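Local structure of PTS system fructose-specific EIIB component (Bacillus subtilis, 1BLE) at residues A[19-24]-A[144-149]; A[29-34]-A[54-59]; A[68-73]-A[96-101]; A[89-94]-A[132-137]. The protein takes a phosphoryl group from phospho-EIIA onto a histidine and passes it to fructose as the sugar is carried across the cell membrane. One frame throughout, in Å; residues are numbered along the deposited sequence.

The four contacts fall into two touching pairs. Contact 1 and contact 2 meet where helix 18-26 packs on strand 30-34: I23 CD1 lies 3.2 Å from I31 CD1, and L19 CD2 packs against the same methyl. Contacts 3 and 4 join through L93, whose CD2 is 3.6 Å from I100 CD1 and whose CD1 touches V98. The centres of contacts 1 and 4 are about 23 Å apart, on opposite sides of the chain's centre. Contact 1 lies near the active site, the side chain of Q145 being about 8 Å from that of H15, which carries the phosphoryl group in the reaction; for I31 in contact 2 the separation is about 11 Å. Contacts 3 and 4 lie away from it.

Contact 1 of 4, residues A[19-24]-A[144-149]; sequences LTRWIK and RQLPSD
The indole of W22 carries P147 on one face and meets the backbone of Q145 and the guanidinium of R144 at its edge, tying helix 18-26 to the loop that follows strand 140-143 of this alpha/beta fold. P147 CG stands 3.5 Å from the centroid of its six-membered ring, almost on the normal, a CH-pi contact. At the pyrrole edge NE1 donates to Q145 O over 2.6 Å with an angle of 166° at the hydrogen, and the oxygen lies in the ring plane. At the far end CH2 comes 3.8 Å from R144 NE, its ring edge over one face of the guanidinium with the planes 88° apart. With chi1 at -79° the ring leaves beside the backbone N of W22, swung across to the loop. A leucine in place of W22 would probably leave Q145 O without this donor and P147 without a ring to lie on. R21 reaches the same loop from the helix, and its NH1 passes 3.6 Å from L146 CD1. Beyond the contact, R144 NE pairs with E142, and Q145 NE2 bonds G106 O. L146 to D149 form a type I turn, across which L146 N donates to D149 OD2 at 3.0 Å, while R144 NH1 bonds D149 O at 3.1 Å. R21 NH1 also makes a weak bond to S148 OG at 3.4 Å, the hydroxyl sitting near the guanidinium plane.

Contact 2 of 4, residues A[29-34]-A[54-59]; sequences DRIIVV and SNVKAS
R30, I31 and I32 run alongside K57, A58 and S59 as parallel strand partners, their short axes 4.7 Å apart and only 9° from alignment. The ladder steps from one strand to the other: K57 N donates to D29 O, I31 N to K57 O, S59 N to I31 O and V33 N to S59 O, all over 3.0 to 3.2 Å. R30, I32, K57 and S59 send their side chains to one face of the sheet, I31 and A58 to the other. On the first face the R30 and K57 chains cross, with R30 NH2 3.8 Å from K57 CD. The like-charged ends of the two chains, R30 NH2 and K57 NZ, stay 4.8 Å apart. Near the other face, I31 CG1 packs on V56 CG1 at 4.3 Å. One shell out, helix 18-26 covers I31, while M43 of the second subunit packs on I32 and S59. Along its other edge strand 30-34 bonds strand 79-84, where D29 OD2 also accepts from T79 N. Strand 57-61 is the outermost on this side of the sheet within the chain, and helices 36-40 and 42-49 lie between the two strands in sequence: a beta-alpha-beta crossover between neighbouring parallel strands, the repeating element of an open, doubly wound alpha/beta sheet.

Contact 3 of 4, residues A[68-73]-A[96-101]; sequences KAFHSP and AGVPIK
G97 meets H71 and F70 at the start of the loop, its carbonyl oxygen lying near the H71 ring plane, at the edge, and 4.0 Å from F70 CE2. The backbone of G97 takes a positive phi (96°), where a beta carbon would press on the carbonyl of A96. V98 follows and supplies the main contact: CG1 sits over one face of the F70 ring, 3.5 Å from its centroid and 19° off the normal, a CH-pi contact. CG2 lies 3.7 Å from F70 CD2. P99 comes next, with CD 3.3 Å from F70 CE2, approaching the ring obliquely. F70 extends to these residues with CG opposite the backbone N (chi1 177°), and its CD2 also lies over one face of the H71 ring. Replacing F70 by an alanine is likely to open a gap beside V98 and P99 and leave H71 without that neighbour. From the sheet, I4 of strand 3-10 touches both F70 and V98. The contact thus joins the C-terminal end of helix 63-71 to the loop between helix 88-94 and strand 102-107, near the N-terminal ends of the parallel strands of an alpha/beta fold.

Contact 4 of 4, residues A[89-94]-A[132-137]; sequences DIVSLI and ETLSDK
Helices 88-94 and 125-136 lie side by side on one face of the central sheet, and V91, I94 and L134 carry the seam between them. The short axes pass 10.2 Å apart at 37°, and no hydrogen bond crosses. L134 is the centre: its CD2 methyl comes 3.7 Å from V91 CG2, with I94 CD1 and I90 CG2 slightly farther off. The leucine leaves its helix with CG anti to the carbonyl carbon (chi1 -74°); at chi2 173° CD1 is the anti branch, and CD2 is the one turned toward helix 88-94. Toward one end T133 CG2 touches V91 CG2 at 3.9 Å, methyl against methyl, while T133 OG1 bonds K129 O within its own helix. Toward the other, where the helix gives out at K137, the lysine brings its aliphatic CE to 4.3 Å from I94 CG2. Outside the pair, I90 rests on F84 and P87 touches L134. Helix 88-94 links strands 79-84 and 102-107, and helix 125-136 lies between 102-107 and 140-143. Such a pair of neighbouring crossover helices, packed against each other by aliphatic residues over the sheet face, is typical of a doubly wound alpha/beta fold.

Contact 1 of 4, residues A[19-24]-A[144-149]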
loop_
_atom_site.group_PDB
_atom_site.type_symbol
_atom_site.label_atom_id
_atom_site.label_comp_id
_atom_site.label_asym_id
_atom_site.label_seq_id
_atom_site.Cartn_x
_atom_site.Cartn_y
_atom_site.Cartn_z
ATOM N N LEU A 19 7.076 11.306 13.437
ATOM C CA LEU A 19 7.309 9.871 13.518
ATOM C C LEU A 19 8.708 9.411 13.067
ATOM O O LEU A 19 9.303 8.524 13.660
ATOM C CB LEU A 19 6.228 9.141 12.746
ATOM C CG LEU A 19 5.887 7.772 13.310
ATOM C CD1 LEU A 19 5.010 7.850 14.534
ATOM C CD2 LEU A 19 5.134 7.109 12.189
ATOM N N THR A 20 9.230 10.051 12.034
ATOM C CA THR A 20 10.545 9.740 11.485
ATOM C C THR A 20 11.610 9.937 12.557
ATOM O O THR A 20 12.538 9.138 12.709
ATOM C CB THR A 20 10.864 10.681 10.279
ATOM O OG1 THR A 20 9.921 10.453 9.224
ATOM C CG2 THR A 20 12.270 10.459 9.742
ATOM N N ARG A 21 11.446 10.982 13.344
ATOM C CA ARG A 21 12.417 11.260 14.375
ATOM C C ARG A 21 12.435 10.171 15.425
ATOM O O ARG A 21 13.502 9.781 15.872
ATOM C CB ARG A 21 12.182 12.652 14.962
ATOM C CG ARG A 21 12.187 13.757 13.867
ATOM C CD ARG A 21 12.908 15.032 14.285
ATOM N NE ARG A 21 14.025 14.719 15.179
ATOM C CZ ARG A 21 14.323 15.395 16.293
ATOM N NH1 ARG A 21 13.596 16.450 16.657
ATOM N NH2 ARG A 21 15.301 14.975 17.087
ATOM N N TRP A 22 11.272 9.612 15.762
ATOM C CA TRP A 22 11.229 8.552 16.766
ATOM C C TRP A 22 11.892 7.328 16.209
ATOM O O TRP A 22 12.647 6.654 16.902
ATOM C CB TRP A 22 9.804 8.228 17.193
ATOM C CG TRP A 22 9.305 9.214 18.138
ATOM C CD1 TRP A 22 8.523 10.288 17.849
ATOM C CD2 TRP A 22 9.625 9.305 19.532
ATOM N NE1 TRP A 22 8.359 11.058 18.975
ATOM C CE2 TRP A 22 9.034 10.488 20.029
ATOM C CE3 TRP A 22 10.373 8.506 20.419
ATOM C CZ2 TRP A 22 9.148 10.904 21.357
ATOM C CZ3 TRP A 22 10.486 8.919 21.763
ATOM C CH2 TRP A 22 9.887 10.114 22.214
ATOM N N ILE A 23 11.648 7.091 14.932
ATOM C CA ILE A 23 12.216 5.944 14.267
ATOM C C ILE A 23 13.740 5.986 14.254
ATOM O O ILE A 23 14.390 5.077 14.769
ATOM C CB ILE A 23 11.649 5.820 12.829
ATOM C CG1 ILE A 23 10.182 5.362 12.892
ATOM C CG2 ILE A 23 12.491 4.865 11.990
ATOM C CD1 ILE A 23 9.344 5.853 11.749
ATOM N N LYS A 24 14.320 7.070 13.726
ATOM C CA LYS A 24 15.796 7.164 13.644
ATOM C C LYS A 24 16.435 6.939 15.013
ATOM O O LYS A 24 17.465 6.280 15.138
ATOM C CB LYS A 24 16.278 8.508 13.020
ATOM N N ARG A 144 4.861 13.878 25.048
ATOM C CA ARG A 144 5.841 14.628 24.278
ATOM C C ARG A 144 5.744 14.293 22.820
ATOM O O ARG A 144 5.259 13.215 22.460
ATOM C CB ARG A 144 7.272 14.479 24.793
ATOM C CG ARG A 144 7.806 13.072 24.935
ATOM C CD ARG A 144 9.322 13.169 25.144
ATOM N NE ARG A 144 9.896 11.903 25.569
ATOM C CZ ARG A 144 11.195 11.653 25.612
ATOM N NH1 ARG A 144 12.061 12.584 25.270
ATOM N NH2 ARG A 144 11.624 10.453 25.923
ATOM N N GLN A 145 6.129 15.246 21.979
ATOM C CA GLN A 145 6.070 15.039 20.537
ATOM C C GLN A 145 7.337 14.414 19.986
ATOM O O GLN A 145 7.290 13.422 19.251
ATOM C CB GLN A 145 5.842 16.362 19.803
ATOM C CG GLN A 145 4.749 17.194 20.402
ATOM C CD GLN A 145 3.441 16.454 20.438
ATOM O OE1 GLN A 145 2.979 15.968 19.399
ATOM N NE2 GLN A 145 2.826 16.355 21.634
ATOM N N LEU A 146 8.463 15.026 20.341
ATOM C CA LEU A 146 9.769 14.607 19.873
ATOM C C LEU A 146 10.709 13.960 20.910
ATOM O O LEU A 146 10.477 14.043 22.118
ATOM C CB LEU A 146 10.403 15.833 19.247
ATOM C CG LEU A 146 9.504 16.565 18.248
ATOM C CD1 LEU A 146 10.327 17.620 17.581
ATOM C CD2 LEU A 146 8.972 15.615 17.185
ATOM N N PRO A 147 11.723 13.213 20.454
ATOM C CA PRO A 147 12.627 12.599 21.425
ATOM C C PRO A 147 13.417 13.651 22.192
ATOM O O PRO A 147 14.000 13.369 23.230
ATOM C CB PRO A 147 13.525 11.751 20.554
ATOM C CG PRO A 147 12.596 11.301 19.510
ATOM C CD PRO A 147 11.888 12.573 19.140
ATOM N N SER A 148 13.395 14.875 21.687
ATOM C CA SER A 148 14.092 16.008 22.308
ATOM C C SER A 148 13.286 16.906 23.236
ATOM O O SER A 148 13.835 17.792 23.860
ATOM C CB SER A 148 14.758 16.877 21.242
ATOM O OG SER A 148 14.031 16.862 20.030
ATOM N N ASP A 149 11.977 16.746 23.269
ATOM C CA ASP A 149 11.173 17.551 24.167
ATOM C C ASP A 149 11.377 16.801 25.476
ATOM O O ASP A 149 11.697 15.608 25.444
ATOM C CB ASP A 149 9.697 17.544 23.725
ATOM C CG ASP A 149 9.452 18.307 22.407
ATOM O OD1 ASP A 149 10.001 19.424 22.261
ATOM O OD2 ASP A 149 8.721 17.814 21.511
#

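Contact 2 of 4, residues A[29-34]-A[54-59]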
loop_
_atom_site.group_PDB
_atom_site.type_symbol
_atom_site.label_atom_id
_atom_site.label_comp_id
_atom_site.label_asym_id
_atom_site.label_seq_id
_atom_site.Cartn_x
_atom_site.Cartn_y
_atom_site.Cartn_z
ATOM N N ASP A 29 12.494 -1.380 12.715
ATOM C CA ASP A 29 12.385 -1.975 11.392
ATOM C C ASP A 29 11.004 -1.647 10.811
ATOM O O ASP A 29 10.866 -1.253 9.634
ATOM C CB ASP A 29 12.545 -3.514 11.461
ATOM C CG ASP A 29 13.785 -3.987 12.294
ATOM O OD1 ASP A 29 14.906 -3.443 12.143
ATOM O OD2 ASP A 29 13.655 -4.963 13.074
ATOM N N ARG A 30 9.995 -1.734 11.674
ATOM C CA ARG A 30 8.609 -1.513 11.270
ATOM C C ARG A 30 7.710 -0.666 12.165
ATOM O O ARG A 30 7.932 -0.583 13.368
ATOM C CB ARG A 30 7.947 -2.864 11.091
ATOM C CG ARG A 30 8.205 -3.789 12.233
ATOM C CD ARG A 30 7.889 -5.212 11.805
ATOM N NE ARG A 30 8.843 -5.789 10.843
ATOM C CZ ARG A 30 8.532 -6.770 9.991
ATOM N NH1 ARG A 30 7.286 -7.262 9.972
ATOM N NH2 ARG A 30 9.473 -7.314 9.217
ATOM N N ILE A 31 6.680 -0.072 11.552
ATOM C CA ILE A 31 5.680 0.744 12.225
ATOM C C ILE A 31 4.353 0.039 12.033
ATOM O O ILE A 31 3.946 -0.229 10.916
ATOM C CB ILE A 31 5.543 2.115 11.583
ATOM C CG1 ILE A 31 6.789 2.902 11.819
ATOM C CG2 ILE A 31 4.424 2.922 12.218
ATOM C CD1 ILE A 31 6.651 4.266 11.242
ATOM N N ILE A 32 3.658 -0.247 13.112
ATOM C CA ILE A 32 2.392 -0.906 12.960
ATOM C C ILE A 32 1.290 -0.072 13.591
ATOM O O ILE A 32 1.412 0.376 14.733
ATOM C CB ILE A 32 2.436 -2.289 13.607
ATOM C CG1 ILE A 32 3.537 -3.119 12.970
ATOM C CG2 ILE A 32 1.115 -2.983 13.450
ATOM C CD1 ILE A 32 4.003 -4.241 13.852
ATOM N N VAL A 33 0.237 0.186 12.824
ATOM C CA VAL A 33 -0.917 0.938 13.351
ATOM C C VAL A 33 -1.875 -0.121 13.884
ATOM O O VAL A 33 -2.228 -1.078 13.181
ATOM C CB VAL A 33 -1.599 1.819 12.255
ATOM C CG1 VAL A 33 -2.926 2.345 12.729
ATOM C CG2 VAL A 33 -0.734 2.985 11.957
ATOM N N VAL A 34 -2.204 -0.014 15.163
ATOM C CA VAL A 34 -3.087 -0.999 15.791
ATOM C C VAL A 34 -4.447 -0.331 16.029
ATOM O O VAL A 34 -4.552 0.638 16.775
ATOM C CB VAL A 34 -2.452 -1.515 17.130
ATOM C CG1 VAL A 34 -3.228 -2.648 17.703
ATOM C CG2 VAL A 34 -1.008 -1.954 16.911
ATOM N N SER A 54 10.146 5.333 3.603
ATOM C CA SER A 54 10.727 4.129 2.992
ATOM C C SER A 54 11.936 3.720 3.821
ATOM O O SER A 54 12.494 4.539 4.564
ATOM C CB SER A 54 11.129 4.377 1.542
ATOM N N ASN A 55 12.379 2.483 3.641
ATOM C CA ASN A 55 13.472 1.923 4.438
ATOM C C ASN A 55 12.795 1.502 5.734
ATOM O O ASN A 55 13.459 1.104 6.703
ATOM C CB ASN A 55 14.601 2.927 4.746
ATOM N N VAL A 56 11.472 1.667 5.774
ATOM C CA VAL A 56 10.685 1.246 6.938
ATOM C C VAL A 56 9.384 0.544 6.522
ATOM O O VAL A 56 8.563 1.105 5.788
ATOM C CB VAL A 56 10.338 2.393 7.872
ATOM C CG1 VAL A 56 10.129 1.843 9.286
ATOM C CG2 VAL A 56 11.432 3.426 7.850
ATOM N N LYS A 57 9.230 -0.700 6.954
ATOM C CA LYS A 57 8.048 -1.470 6.627
ATOM C C LYS A 57 6.929 -0.950 7.539
ATOM O O LYS A 57 7.171 -0.560 8.666
ATOM C CB LYS A 57 8.328 -2.981 6.802
ATOM C CG LYS A 57 9.585 -3.495 6.007
ATOM C CD LYS A 57 9.974 -4.967 6.316
ATOM C CE LYS A 57 11.433 -5.298 5.913
ATOM N NZ LYS A 57 12.459 -4.509 6.698
ATOM N N ALA A 58 5.720 -0.861 7.009
ATOM C CA ALA A 58 4.588 -0.340 7.734
ATOM C C ALA A 58 3.382 -1.171 7.440
ATOM O O ALA A 58 3.244 -1.672 6.357
ATOM C CB ALA A 58 4.335 1.025 7.284
ATOM N N SER A 59 2.489 -1.321 8.396
ATOM C CA SER A 59 1.265 -2.085 8.130
ATOM C C SER A 59 0.221 -1.758 9.176
ATOM O O SER A 59 0.543 -1.211 10.233
ATOM C CB SER A 59 1.532 -3.588 8.093
ATOM O OG SER A 59 1.580 -4.107 9.410
#

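Contact 3 of 4, residues A[68-73]-A[96-101]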
loop_
_atom_site.group_PDB
_atom_site.type_symbol
_atom_site.label_atom_id
_atom_site.label_comp_id
_atom_site.label_asym_id
_atom_site.label_seq_id
_atom_site.Cartn_x
_atom_site.Cartn_y
_atom_site.Cartn_z
ATOM N N LYS A 68 -1.768 -11.675 18.053
ATOM C CA LYS A 68 -1.249 -12.897 17.419
ATOM C C LYS A 68 0.141 -12.721 16.889
ATOM O O LYS A 68 0.991 -13.551 17.170
ATOM C CB LYS A 68 -2.144 -13.409 16.298
ATOM N N ALA A 69 0.405 -11.601 16.215
ATOM C CA ALA A 69 1.736 -11.336 15.652
ATOM C C ALA A 69 2.800 -11.130 16.725
ATOM O O ALA A 69 3.896 -11.657 16.612
ATOM C CB ALA A 69 1.697 -10.156 14.718
ATOM N N PHE A 70 2.458 -10.415 17.787
ATOM C CA PHE A 70 3.403 -10.151 18.856
ATOM C C PHE A 70 4.078 -11.401 19.357
ATOM O O PHE A 70 5.252 -11.374 19.733
ATOM C CB PHE A 70 2.723 -9.500 20.041
ATOM C CG PHE A 70 3.647 -9.280 21.185
ATOM C CD1 PHE A 70 4.812 -8.538 21.011
ATOM C CD2 PHE A 70 3.386 -9.823 22.431
ATOM C CE1 PHE A 70 5.709 -8.329 22.064
ATOM C CE2 PHE A 70 4.279 -9.618 23.494
ATOM C CZ PHE A 70 5.442 -8.868 23.305
ATOM N N HIS A 71 3.313 -12.489 19.398
ATOM C CA HIS A 71 3.814 -13.774 19.889
ATOM C C HIS A 71 4.313 -14.702 18.787
ATOM O O HIS A 71 5.010 -15.679 19.063
ATOM C CB HIS A 71 2.760 -14.490 20.765
ATOM C CG HIS A 71 2.373 -13.726 21.998
ATOM N ND1 HIS A 71 1.129 -13.163 22.165
ATOM C CD2 HIS A 71 3.093 -13.381 23.092
ATOM C CE1 HIS A 71 1.090 -12.500 23.297
ATOM N NE2 HIS A 71 2.273 -12.613 23.887
ATOM N N SER A 72 3.968 -14.421 17.538
ATOM C CA SER A 72 4.454 -15.295 16.465
ATOM C C SER A 72 5.984 -15.334 16.406
ATOM O O SER A 72 6.663 -14.351 16.726
ATOM C CB SER A 72 3.907 -14.901 15.100
ATOM O OG SER A 72 4.700 -15.500 14.095
ATOM N N PRO A 73 6.545 -16.500 16.045
ATOM C CA PRO A 73 7.990 -16.705 15.944
ATOM C C PRO A 73 8.668 -16.046 14.734
ATOM O O PRO A 73 9.892 -15.856 14.731
ATOM C CB PRO A 73 8.096 -18.234 15.925
ATOM C CG PRO A 73 6.911 -18.663 16.750
ATOM C CD PRO A 73 5.866 -17.810 16.099
ATOM N N ALA A 96 -4.870 -9.029 25.644
ATOM C CA ALA A 96 -4.679 -10.062 24.629
ATOM C C ALA A 96 -3.278 -10.682 24.865
ATOM O O ALA A 96 -2.863 -11.619 24.173
ATOM C CB ALA A 96 -4.834 -9.487 23.219
ATOM N N GLY A 97 -2.566 -10.145 25.859
ATOM C CA GLY A 97 -1.268 -10.685 26.225
ATOM C C GLY A 97 -0.011 -10.066 25.670
ATOM O O GLY A 97 1.015 -10.742 25.569
ATOM N N VAL A 98 -0.073 -8.777 25.351
ATOM C CA VAL A 98 1.061 -8.058 24.800
ATOM C C VAL A 98 1.425 -7.016 25.847
ATOM O O VAL A 98 0.702 -6.058 26.037
ATOM C CB VAL A 98 0.686 -7.359 23.449
ATOM C CG1 VAL A 98 1.927 -6.805 22.783
ATOM C CG2 VAL A 98 -0.027 -8.336 22.510
ATOM N N PRO A 99 2.550 -7.198 26.548
ATOM C CA PRO A 99 2.955 -6.234 27.571
ATOM C C PRO A 99 3.492 -4.928 26.981
ATOM O O PRO A 99 4.416 -4.918 26.151
ATOM C CB PRO A 99 4.064 -6.984 28.316
ATOM C CG PRO A 99 4.787 -7.657 27.207
ATOM C CD PRO A 99 3.611 -8.203 26.345
ATOM N N ILE A 100 2.912 -3.821 27.411
ATOM C CA ILE A 100 3.383 -2.530 26.954
ATOM C C ILE A 100 3.868 -1.768 28.202
ATOM O O ILE A 100 3.125 -1.553 29.150
ATOM C CB ILE A 100 2.291 -1.850 26.111
ATOM C CG1 ILE A 100 2.235 -2.556 24.754
ATOM C CG2 ILE A 100 2.563 -0.374 25.963
ATOM C CD1 ILE A 100 1.043 -2.241 23.933
ATOM N N LYS A 101 5.160 -1.491 28.257
ATOM C CA LYS A 101 5.711 -0.821 29.425
ATOM C C LYS A 101 5.332 0.664 29.521
ATOM O O LYS A 101 4.815 1.117 30.545
ATOM C CB LYS A 101 7.243 -0.975 29.457
#

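Contact 4 of 4, residues A[89-94]-A[132-137]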
loop_
_atom_site.group_PDB
_atom_site.type_symbol
_atom_site.label_atom_id
_atom_site.label_comp_id
_atom_site.label_asym_id
_atom_site.label_seq_id
_atom_site.Cartn_x
_atom_site.Cartn_y
_atom_site.Cartn_z
ATOM N N ASP A 89 -7.818 0.961 22.754
ATOM C CA ASP A 89 -7.247 -0.112 21.976
ATOM C C ASP A 89 -5.929 -0.553 22.648
ATOM O O ASP A 89 -5.506 -1.673 22.436
ATOM C CB ASP A 89 -6.976 0.362 20.550
ATOM C CG ASP A 89 -8.233 0.659 19.771
ATOM O OD1 ASP A 89 -9.141 -0.188 19.762
ATOM O OD2 ASP A 89 -8.288 1.717 19.110
ATOM N N ILE A 90 -5.264 0.313 23.422
ATOM C CA ILE A 90 -4.011 -0.090 24.081
ATOM C C ILE A 90 -4.368 -1.048 25.198
ATOM O O ILE A 90 -3.664 -2.018 25.454
ATOM C CB ILE A 90 -3.232 1.063 24.702
ATOM C CG1 ILE A 90 -2.799 2.084 23.646
ATOM C CG2 ILE A 90 -1.996 0.506 25.321
ATOM C CD1 ILE A 90 -1.815 3.136 24.166
ATOM N N VAL A 91 -5.480 -0.747 25.861
ATOM C CA VAL A 91 -6.020 -1.582 26.938
ATOM C C VAL A 91 -6.453 -2.899 26.278
ATOM O O VAL A 91 -5.986 -3.958 26.685
ATOM C CB VAL A 91 -7.217 -0.867 27.663
ATOM C CG1 VAL A 91 -8.182 -1.891 28.268
ATOM C CG2 VAL A 91 -6.681 0.116 28.728
ATOM N N SER A 92 -7.270 -2.822 25.218
ATOM C CA SER A 92 -7.705 -4.012 24.495
ATOM C C SER A 92 -6.511 -4.891 24.108
ATOM O O SER A 92 -6.596 -6.112 24.210
ATOM C CB SER A 92 -8.426 -3.646 23.214
ATOM O OG SER A 92 -9.583 -2.899 23.475
ATOM N N LEU A 93 -5.391 -4.284 23.703
ATOM C CA LEU A 93 -4.215 -5.057 23.270
ATOM C C LEU A 93 -3.519 -5.740 24.412
ATOM O O LEU A 93 -2.890 -6.781 24.213
ATOM C CB LEU A 93 -3.193 -4.198 22.494
ATOM C CG LEU A 93 -1.921 -4.848 21.937
ATOM C CD1 LEU A 93 -2.236 -5.918 20.891
ATOM C CD2 LEU A 93 -1.001 -3.777 21.385
ATOM N N ILE A 94 -3.569 -5.128 25.590
ATOM C CA ILE A 94 -2.928 -5.712 26.769
ATOM C C ILE A 94 -3.765 -6.885 27.288
ATOM O O ILE A 94 -3.226 -7.869 27.786
ATOM C CB ILE A 94 -2.702 -4.662 27.863
ATOM C CG1 ILE A 94 -1.650 -3.665 27.387
ATOM C CG2 ILE A 94 -2.221 -5.300 29.127
ATOM C CD1 ILE A 94 -1.534 -2.408 28.246
ATOM N N GLU A 132 -6.933 5.879 32.905
ATOM C CA GLU A 132 -6.917 5.434 34.311
ATOM C C GLU A 132 -6.447 3.979 34.309
ATOM O O GLU A 132 -5.329 3.673 34.760
ATOM C CB GLU A 132 -8.308 5.512 34.974
ATOM C CG GLU A 132 -8.998 6.900 35.009
ATOM C CD GLU A 132 -8.460 7.877 36.078
ATOM O OE1 GLU A 132 -7.266 7.787 36.471
ATOM O OE2 GLU A 132 -9.244 8.771 36.503
ATOM N N THR A 133 -7.272 3.102 33.737
ATOM C CA THR A 133 -6.935 1.681 33.633
ATOM C C THR A 133 -5.451 1.421 33.280
ATOM O O THR A 133 -4.886 0.403 33.637
ATOM C CB THR A 133 -7.746 1.024 32.515
ATOM O OG1 THR A 133 -9.144 1.278 32.699
ATOM C CG2 THR A 133 -7.474 -0.460 32.454
ATOM N N LEU A 134 -4.857 2.327 32.509
ATOM C CA LEU A 134 -3.482 2.183 32.066
ATOM C C LEU A 134 -2.490 2.439 33.157
ATOM O O LEU A 134 -1.362 1.930 33.116
ATOM C CB LEU A 134 -3.211 3.096 30.884
ATOM C CG LEU A 134 -3.853 2.577 29.616
ATOM C CD1 LEU A 134 -3.696 3.607 28.531
ATOM C CD2 LEU A 134 -3.207 1.251 29.258
ATOM N N SER A 135 -2.872 3.288 34.100
ATOM C CA SER A 135 -1.976 3.570 35.199
ATOM C C SER A 135 -2.192 2.455 36.220
ATOM O O SER A 135 -1.309 2.162 37.033
ATOM C CB SER A 135 -2.251 4.935 35.805
ATOM O OG SER A 135 -1.102 5.353 36.503
ATOM N N ASP A 136 -3.348 1.797 36.115
ATOM C CA ASP A 136 -3.694 0.682 36.998
ATOM C C ASP A 136 -2.917 -0.568 36.635
ATOM O O ASP A 136 -2.612 -1.405 37.491
ATOM C CB ASP A 136 -5.185 0.372 36.923
ATOM C CG ASP A 136 -5.977 1.047 38.026
ATOM O OD1 ASP A 136 -5.524 2.109 38.531
ATOM O OD2 ASP A 136 -7.052 0.513 38.391
ATOM N N LYS A 137 -2.690 -0.739 35.348
ATOM C CA LYS A 137 -1.939 -1.865 34.877
ATOM C C LYS A 137 -0.465 -1.511 35.024
ATOM O O LYS A 137 0.404 -2.251 34.571
ATOM C CB LYS A 137 -2.285 -2.117 33.429
ATOM C CG LYS A 137 -3.642 -2.692 33.263
ATOM C CD LYS A 137 -3.613 -4.099 33.793
ATOM C CE LYS A 137 -4.308 -5.029 32.830
ATOM N NZ LYS A 137 -5.652 -4.462 32.470
#